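PDB 2NQL: Isomerase/lactonizing enzyme, which belongs to the mandelate racemase/muconate lactonizing enzyme family of the enolase superfamily and carries a sodium ion in its barrel domain. Local coordinates for residues A[194-202]-A[227-236]. Residues are numbered along the deposited sequence; the frame is centred on the assembly and turned at random.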
ATOM      1  N   PRO A 194     -21.887  22.597   1.866  1.00 42.58           N
ATOM      2  CA  PRO A 194     -22.705  21.392   1.662  1.00 36.67           C
ATOM      3  C   PRO A 194     -24.167  21.534   2.105  1.00 38.14           C
ATOM      4  O   PRO A 194     -25.045  20.919   1.492  1.00 34.64           O
ATOM      5  CB  PRO A 194     -21.985  20.332   2.504  1.00 37.99           C
ATOM      6  CG  PRO A 194     -21.159  21.094   3.479  1.00 33.58           C
ATOM      7  CD  PRO A 194     -20.743  22.336   2.762  1.00 36.15           C
ATOM      8  N   ALA A 195     -24.421  22.342   3.140  1.00 32.76           N
ATOM      9  CA  ALA A 195     -25.784  22.614   3.580  1.00 33.45           C
ATOM     10  C   ALA A 195     -26.600  23.354   2.529  1.00 30.40           C
ATOM     11  O   ALA A 195     -27.736  22.980   2.255  1.00 35.28           O
ATOM     12  CB  ALA A 195     -25.809  23.348   4.925  1.00 37.52           C
ATOM     13  N   ALA A 196     -26.012  24.380   1.922  1.00 31.15           N
ATOM     14  CA  ALA A 196     -26.704  25.128   0.890  1.00 33.00           C
ATOM     15  C   ALA A 196     -26.910  24.273  -0.369  1.00 32.11           C
ATOM     16  O   ALA A 196     -27.966  24.365  -1.006  1.00 32.99           O
ATOM     17  CB  ALA A 196     -25.963  26.397   0.567  1.00 37.30           C
ATOM     18  N   GLU A 197     -25.928  23.422  -0.682  1.00 28.83           N
ATOM     19  CA  GLU A 197     -26.027  22.498  -1.813  1.00 29.97           C
ATOM     20  C   GLU A 197     -27.146  21.469  -1.659  1.00 28.44           C
ATOM     21  O   GLU A 197     -27.968  21.319  -2.576  1.00 30.10           O
ATOM     22  CB  GLU A 197     -24.691  21.809  -2.116  1.00 30.01           C
ATOM     23  CG  GLU A 197     -24.635  21.126  -3.508  1.00 34.81           C
ATOM     24  CD  GLU A 197     -24.310  22.087  -4.674  1.00 46.60           C
ATOM     25  OE1 GLU A 197     -23.694  23.152  -4.445  1.00 41.21           O
ATOM     26  OE2 GLU A 197     -24.676  21.778  -5.835  1.00 36.69           O
ATOM     27  N   ILE A 198     -27.192  20.790  -0.507  1.00 27.07           N
ATOM     28  CA  ILE A 198     -28.222  19.779  -0.259  1.00 27.13           C
ATOM     29  C   ILE A 198     -29.617  20.390  -0.153  1.00 26.36           C
ATOM     30  O   ILE A 198     -30.578  19.799  -0.636  1.00 29.57           O
ATOM     31  CB  ILE A 198     -27.906  18.826   0.950  1.00 28.07           C
ATOM     32  CG1 ILE A 198     -28.774  17.552   0.892  1.00 29.07           C
ATOM     33  CG2 ILE A 198     -28.025  19.557   2.300  1.00 28.00           C
ATOM     34  CD1 ILE A 198     -28.329  16.386   1.809  1.00 29.09           C
ATOM     35  N   ALA A 199     -29.701  21.579   0.456  1.00 27.24           N
ATOM     36  CA  ALA A 199     -30.928  22.394   0.491  1.00 29.87           C
ATOM     37  C   ALA A 199     -31.489  22.651  -0.915  1.00 25.08           C
ATOM     38  O   ALA A 199     -32.667  22.387  -1.187  1.00 28.39           O
ATOM     39  CB  ALA A 199     -30.644  23.736   1.205  1.00 26.75           C
ATOM     40  N   ASN A 200     -30.628  23.136  -1.808  1.00 28.27           N
ATOM     41  CA  ASN A 200     -31.014  23.337  -3.195  1.00 29.20           C
ATOM     42  C   ASN A 200     -31.442  22.071  -3.923  1.00 29.43           C
ATOM     43  O   ASN A 200     -32.507  22.042  -4.545  1.00 27.41           O
ATOM     44  CB  ASN A 200     -29.915  24.052  -3.977  1.00 31.93           C
ATOM     45  CG  ASN A 200     -30.368  24.440  -5.370  1.00 34.16           C
ATOM     46  OD1 ASN A 200     -31.275  25.257  -5.532  1.00 36.20           O
ATOM     47  ND2 ASN A 200     -29.761  23.840  -6.382  1.00 28.41           N
ATOM     48  N   LEU A 201     -30.615  21.028  -3.833  1.00 28.66           N
ATOM     49  CA  LEU A 201     -30.929  19.736  -4.421  1.00 24.80           C
ATOM     50  C   LEU A 201     -32.253  19.158  -3.918  1.00 26.19           C
ATOM     51  O   LEU A 201     -33.087  18.739  -4.730  1.00 27.98           O
ATOM     52  CB  LEU A 201     -29.762  18.744  -4.262  1.00 21.66           C
ATOM     53  CG  LEU A 201     -28.497  19.108  -5.079  1.00 23.97           C
ATOM     54  CD1 LEU A 201     -27.355  18.141  -4.783  1.00 26.91           C
ATOM     55  CD2 LEU A 201     -28.753  19.220  -6.604  1.00 26.03           C
ATOM     56  N   ARG A 202     -32.464  19.189  -2.598  1.00 28.85           N
ATOM     57  CA  ARG A 202     -33.713  18.713  -1.983  1.00 26.71           C
ATOM     58  C   ARG A 202     -34.949  19.485  -2.510  1.00 26.45           C
ATOM     59  O   ARG A 202     -35.986  18.878  -2.812  1.00 27.66           O
ATOM     60  CB  ARG A 202     -33.615  18.813  -0.446  1.00 25.50           C
ATOM     61  CG  ARG A 202     -34.829  18.313   0.336  1.00 25.73           C
ATOM     62  CD  ARG A 202     -35.215  16.887  -0.065  1.00 29.14           C
ATOM     63  NE  ARG A 202     -34.242  15.913   0.426  1.00 28.88           N
ATOM     64  CZ  ARG A 202     -34.060  14.699  -0.094  1.00 28.42           C
ATOM     65  NH1 ARG A 202     -34.757  14.307  -1.159  1.00 27.85           N
ATOM     66  NH2 ARG A 202     -33.148  13.888   0.432  1.00 26.91           N
ATOM     67  N   LEU A 227     -20.933  19.365   9.988  1.00 33.88           N
ATOM     68  CA  LEU A 227     -21.433  19.498   8.637  1.00 33.15           C
ATOM     69  C   LEU A 227     -22.583  18.510   8.390  1.00 27.30           C
ATOM     70  O   LEU A 227     -23.581  18.836   7.715  1.00 30.73           O
ATOM     71  CB  LEU A 227     -20.275  19.294   7.643  1.00 33.94           C
ATOM     72  CG  LEU A 227     -19.200  20.398   7.553  1.00 34.06           C
ATOM     73  CD1 LEU A 227     -18.016  19.927   6.728  1.00 31.09           C
ATOM     74  CD2 LEU A 227     -19.759  21.726   6.983  1.00 33.09           C
ATOM     75  N   ILE A 228     -22.452  17.313   8.958  1.00 30.31           N
ATOM     76  CA  ILE A 228     -23.510  16.302   8.858  1.00 31.77           C
ATOM     77  C   ILE A 228     -24.789  16.799   9.551  1.00 31.35           C
ATOM     78  O   ILE A 228     -25.882  16.658   9.006  1.00 36.26           O
ATOM     79  CB  ILE A 228     -23.040  14.945   9.397  1.00 30.65           C
ATOM     80  CG1 ILE A 228     -21.979  14.343   8.460  1.00 31.52           C
ATOM     81  CG2 ILE A 228     -24.193  13.964   9.547  1.00 31.71           C
ATOM     82  CD1 ILE A 228     -21.266  13.120   9.043  1.00 30.53           C
ATOM     83  N   ALA A 229     -24.631  17.395  10.734  1.00 35.42           N
ATOM     84  CA  ALA A 229     -25.721  18.108  11.425  1.00 31.46           C
ATOM     85  C   ALA A 229     -26.383  19.220  10.592  1.00 32.47           C
ATOM     86  O   ALA A 229     -27.615  19.336  10.602  1.00 36.78           O
ATOM     87  CB  ALA A 229     -25.235  18.653  12.773  1.00 37.98           C
ATOM     88  N   GLU A 230     -25.579  20.007   9.867  1.00 32.02           N
ATOM     89  CA  GLU A 230     -26.077  21.068   8.972  1.00 34.04           C
ATOM     90  C   GLU A 230     -26.879  20.503   7.803  1.00 35.94           C
ATOM     91  O   GLU A 230     -27.844  21.129   7.322  1.00 33.03           O
ATOM     92  CB  GLU A 230     -24.917  21.906   8.420  1.00 31.55           C
ATOM     93  CG  GLU A 230     -24.477  23.066   9.302  1.00 38.57           C
ATOM     94  CD  GLU A 230     -23.275  23.811   8.734  1.00 52.56           C
ATOM     95  OE1 GLU A 230     -23.327  24.242   7.557  1.00 47.20           O
ATOM     96  OE2 GLU A 230     -22.275  23.970   9.473  1.00 54.51           O
ATOM     97  N   MET A 231     -26.471  19.325   7.337  1.00 33.71           N
ATOM     98  CA  MET A 231     -27.148  18.677   6.214  1.00 32.42           C
ATOM     99  C   MET A 231     -28.376  17.868   6.609  1.00 29.04           C
ATOM    100  O   MET A 231     -29.284  17.659   5.792  1.00 33.60           O
ATOM    101  CB  MET A 231     -26.165  17.797   5.448  1.00 29.15           C
ATOM    102  CG  MET A 231     -25.131  18.625   4.697  1.00 29.19           C
ATOM    103  SD  MET A 231     -24.090  17.541   3.678  1.00 35.44           S
ATOM    104  CE  MET A 231     -23.538  16.348   4.916  1.00 32.66           C
ATOM    105  N   GLN A 232     -28.406  17.405   7.855  1.00 27.56           N
ATOM    106  CA  GLN A 232     -29.432  16.448   8.250  1.00 30.36           C
ATOM    107  C   GLN A 232     -30.921  16.871   8.180  1.00 26.51           C
ATOM    108  O   GLN A 232     -31.766  16.027   7.912  1.00 34.01           O
ATOM    109  CB  GLN A 232     -29.019  15.567   9.452  1.00 36.67           C
ATOM    110  CG  GLN A 232     -29.607  15.901  10.795  1.00 45.60           C
ATOM    111  CD  GLN A 232     -31.024  15.362  10.969  1.00 54.84           C
ATOM    112  OE1 GLN A 232     -31.985  16.130  10.983  1.00 47.23           O
ATOM    113  NE2 GLN A 232     -31.155  14.044  11.091  1.00 59.81           N
ATOM    114  N   PRO A 233     -31.241  18.176   8.383  1.00 36.39           N
ATOM    115  CA  PRO A 233     -32.596  18.660   8.055  1.00 37.49           C
ATOM    116  C   PRO A 233     -33.084  18.416   6.618  1.00 40.41           C
ATOM    117  O   PRO A 233     -34.288  18.502   6.353  1.00 34.44           O
ATOM    118  CB  PRO A 233     -32.500  20.170   8.320  1.00 41.59           C
ATOM    119  CG  PRO A 233     -31.451  20.299   9.346  1.00 41.54           C
ATOM    120  CD  PRO A 233     -30.431  19.259   8.977  1.00 34.01           C
ATOM    121  N   PHE A 234     -32.168  18.116   5.702  1.00 32.54           N
ATOM    122  CA  PHE A 234     -32.536  17.934   4.309  1.00 30.43           C
ATOM    123  C   PHE A 234     -32.501  16.460   3.901  1.00 31.61           C
ATOM    124  O   PHE A 234     -32.559  16.136   2.708  1.00 32.25           O
ATOM    125  CB  PHE A 234     -31.654  18.817   3.423  1.00 30.63           C
ATOM    126  CG  PHE A 234     -31.670  20.274   3.831  1.00 33.80           C
ATOM    127  CD1 PHE A 234     -32.760  21.092   3.510  1.00 30.80           C
ATOM    128  CD2 PHE A 234     -30.619  20.816   4.576  1.00 36.26           C
ATOM    129  CE1 PHE A 234     -32.782  22.431   3.909  1.00 34.08           C
ATOM    130  CE2 PHE A 234     -30.633  22.156   4.975  1.00 35.21           C
ATOM    131  CZ  PHE A 234     -31.713  22.962   4.641  1.00 32.41           C
ATOM    132  N   ASP A 235     -32.438  15.578   4.903  1.00 30.46           N
ATOM    133  CA  ASP A 235     -32.538  14.127   4.716  1.00 32.16           C
ATOM    134  C   ASP A 235     -31.426  13.534   3.798  1.00 28.01           C
ATOM    135  O   ASP A 235     -31.723  13.039   2.704  1.00 32.81           O
ATOM    136  CB  ASP A 235     -33.940  13.747   4.209  1.00 30.22           C
ATOM    137  CG  ASP A 235     -34.197  12.242   4.244  1.00 38.81           C
ATOM    138  OD1 ASP A 235     -33.781  11.587   5.222  1.00 37.02           O
ATOM    139  OD2 ASP A 235     -34.815  11.722   3.280  1.00 35.74           O
ATOM    140  N   PRO A 236     -30.153  13.605   4.230  1.00 29.97           N
ATOM    141  CA  PRO A 236     -29.114  12.922   3.449  1.00 27.13           C
ATOM    142  C   PRO A 236     -29.247  11.403   3.450  1.00 29.63           C
ATOM    143  O   PRO A 236     -29.476  10.774   4.497  1.00 28.91           O
ATOM    144  CB  PRO A 236     -27.806  13.371   4.124  1.00 26.89           C
ATOM    145  CG  PRO A 236     -28.186  13.712   5.512  1.00 30.22           C
ATOM    146  CD  PRO A 236     -29.585  14.276   5.414  1.00 32.24           C
TER
HETATM  147  O   HOH W   1     -22.576  24.059   4.942  1.00 41.03           O
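Phe234, in the turn that follows helix 221-231, lays its ring against helix 194-205 and supplies the largest share of the buried surface. Ala199 sits over one face, its CB 3.9 Å from the ring centroid, a CH-pi contact displaced toward the rim; Pro233 CB of the same turn lies against the opposite face. Ile198 packs closely at this point: CG2 comes obliquely to Phe234 CD2 at 3.7 Å and also meets Met231 CG. With CG1 anti to the backbone N (chi1 -163°), its extended branch carries CD1 across to Pro236 CB, 3.8 Å away. One turn earlier, Pro194 rests its CB on Met231 SD (3.7 Å), while its CG meets a methyl of Leu227.

Beyond the ring, Arg202 ties the turn to the helix. Its chain, bent at chi2 and chi3, brings the guanidinium edge to the backbone, where NE (2.8 Å, 164°) and, less straight, NH2 both donate to Phe234 O, which lies in the guanidinium plane. NH2 also makes a weak bond to Asp235 O; Asp235 OD2 forms a long salt bridge with NH2 from well outside that plane, with no N-H directed at it. On the solvent side, where the start of helix 194-205 faces the last turn of helix 221-231, the contact is looser: a water accepts from Ala195 N and donates to Glu230 OE1 (2.7 Å), and exposed Glu230 also brushes the Ala195 methyl.

The two short helical segments run roughly parallel, 25° apart with axes 8.9 Å from each other, as successive outer helices of the beta/alpha barrel. Arg202 NH1 reaches Gly206 O and Ala209 O before strand 210-214. Beneath the pair, Ile198 and Met231 both pack on Phe185 of strand 182-186, and touch Ile211 and Ala213, respectively, of neighbouring parallel strand 210-214.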